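Local coordinates for ABC transporter, periplasmic substrate-binding protein (Vibrio cholerae O1 biovar eltor, PDB 1TWY), which probably captures phosphate in the periplasm and delivers it to an ABC-type import system, as a substrate-binding receptor of the PBP superfamily, at residues T132-K135 with D141-I144. Residues are numbered along the deposited sequence; the frame is centred on the assembly and turned at random.
Sequences TNWK and DQKI
The Asn-133 side chain makes two of the four hydrogen bonds between 132-135 and 141-144, using both ends of its amide. With CG anti to the backbone N (chi1 -170°), the amide swings back to the opposing backbone although CB starts off away from it. OD1 takes two N-H groups: that of Lys-135, 2.8 Å from its N and in the carbonyl plane on a lone pair, which closes an Asx turn, and that of Gln-142, whose N is 3.1 Å from OD1 and well above that plane. ND2 donates to Asp-141 OD1 over 2.8 Å, the carboxylate plane turned 39° from the amide. Three bonds thus fix the amide's rotation.

The backbones run roughly antiparallel and are bridged once, at Asn-133 and Lys-143. Ile-144 N reaches Thr-132 O at 2.8 Å, almost straight, and Trp-134 N reaches Gln-142 O at 2.9 Å. Diagonally across the bridge, Ile-144 lays CG1 over one face of the Trp-134 indole, 3.5 Å from the centroid of the five-membered ring, a CH-pi contact. Val-201 of strand 200-205 touches both side chains, tying this loop between helix 120-128 and strand 145-149 to the sheet.

Lys-143 stretches out and bends at its last torsion, so that NZ meets a water 2.6 Å away; the same water donates to Thr-132 O and Ile-144 O. The polar half depends on Asn-133 OD1 accepting twice, with Asp-141 at its exposed end, while the buried half rests on Ile-144 against Trp-134, whose indole N-H is satisfied by Gln-199 O.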
loop_
_atom_site.group_PDB
_atom_site.type_symbol
_atom_site.label_atom_id
_atom_site.label_comp_id
_atom_site.label_asym_id
_atom_site.label_seq_id
_atom_site.Cartn_x
_atom_site.Cartn_y
_atom_site.Cartn_z
ATOM N N THR A 132 14.810 -19.556 9.222
ATOM C CA THR A 132 15.873 -18.666 9.666
ATOM C C THR A 132 17.190 -18.707 8.811
ATOM O O THR A 132 18.082 -17.884 9.057
ATOM C CB THR A 132 16.265 -18.864 11.100
ATOM O OG1 THR A 132 16.664 -20.241 11.267
ATOM C CG2 THR A 132 15.110 -18.620 12.096
ATOM N N ASN A 133 17.244 -19.600 7.840
ATOM C CA ASN A 133 18.431 -19.743 6.968
ATOM C C ASN A 133 18.007 -19.808 5.576
ATOM O O ASN A 133 17.018 -20.468 5.179
ATOM C CB ASN A 133 19.189 -21.077 7.388
ATOM C CG ASN A 133 20.561 -21.203 6.713
ATOM O OD1 ASN A 133 20.634 -21.170 5.493
ATOM N ND2 ASN A 133 21.613 -21.333 7.481
ATOM N N TRP A 134 18.700 -19.086 4.670
ATOM C CA TRP A 134 18.396 -19.054 3.274
ATOM C C TRP A 134 18.407 -20.413 2.584
ATOM O O TRP A 134 17.745 -20.599 1.660
ATOM C CB TRP A 134 19.404 -18.113 2.536
ATOM C CG TRP A 134 19.067 -16.611 2.726
ATOM C CD1 TRP A 134 19.691 -15.748 3.507
ATOM C CD2 TRP A 134 17.896 -15.920 2.210
ATOM N NE1 TRP A 134 19.075 -14.522 3.477
ATOM C CE2 TRP A 134 17.978 -14.585 2.663
ATOM C CE3 TRP A 134 16.887 -16.252 1.324
ATOM C CZ2 TRP A 134 17.032 -13.624 2.320
ATOM C CZ3 TRP A 134 15.930 -15.263 0.973
ATOM C CH2 TRP A 134 16.045 -13.971 1.492
ATOM N N LYS A 135 19.159 -21.351 3.125
ATOM C CA LYS A 135 19.232 -22.704 2.537
ATOM C C LYS A 135 17.874 -23.376 2.556
ATOM O O LYS A 135 17.543 -24.144 1.672
ATOM C CB LYS A 135 20.204 -23.509 3.425
ATOM C CG LYS A 135 20.552 -24.927 3.084
ATOM C CD LYS A 135 21.679 -25.424 4.075
ATOM C CE LYS A 135 21.896 -26.977 4.048
ATOM N NZ LYS A 135 22.703 -27.474 2.906
ATOM N N ASP A 141 23.689 -21.206 2.477
ATOM C CA ASP A 141 23.740 -21.389 3.906
ATOM C C ASP A 141 24.157 -20.138 4.690
ATOM O O ASP A 141 25.332 -19.792 4.946
ATOM C CB ASP A 141 24.672 -22.610 4.210
ATOM C CG ASP A 141 24.775 -22.898 5.685
ATOM O OD1 ASP A 141 24.094 -22.340 6.567
ATOM O OD2 ASP A 141 25.578 -23.736 6.095
ATOM N N GLN A 142 23.157 -19.397 5.115
ATOM C CA GLN A 142 23.401 -18.114 5.752
ATOM C C GLN A 142 22.096 -17.696 6.454
ATOM O O GLN A 142 21.051 -17.843 5.904
ATOM C CB GLN A 142 23.775 -17.103 4.696
ATOM C CG GLN A 142 23.982 -15.690 5.231
ATOM C CD GLN A 142 24.347 -14.654 4.136
ATOM O OE1 GLN A 142 23.939 -14.772 2.989
ATOM N NE2 GLN A 142 25.173 -13.739 4.495
ATOM N N LYS A 143 22.249 -17.244 7.681
ATOM C CA LYS A 143 21.207 -16.756 8.541
ATOM C C LYS A 143 20.542 -15.564 7.856
ATOM O O LYS A 143 21.216 -14.599 7.380
ATOM C CB LYS A 143 21.697 -16.375 9.916
ATOM C CG LYS A 143 20.623 -15.971 10.918
ATOM C CD LYS A 143 21.190 -15.797 12.339
ATOM C CE LYS A 143 20.081 -15.335 13.283
ATOM N NZ LYS A 143 18.759 -16.054 13.085
ATOM N N ILE A 144 19.223 -15.629 7.835
ATOM C CA ILE A 144 18.393 -14.506 7.291
ATOM C C ILE A 144 18.364 -13.276 8.199
ATOM O O ILE A 144 18.144 -13.365 9.419
ATOM C CB ILE A 144 16.970 -15.011 6.941
ATOM C CG1 ILE A 144 17.017 -16.133 5.927
ATOM C CG2 ILE A 144 16.207 -13.757 6.398
ATOM C CD1 ILE A 144 15.721 -16.726 5.723
HETATM O O HOH W 1 17.392 -15.553 10.908
#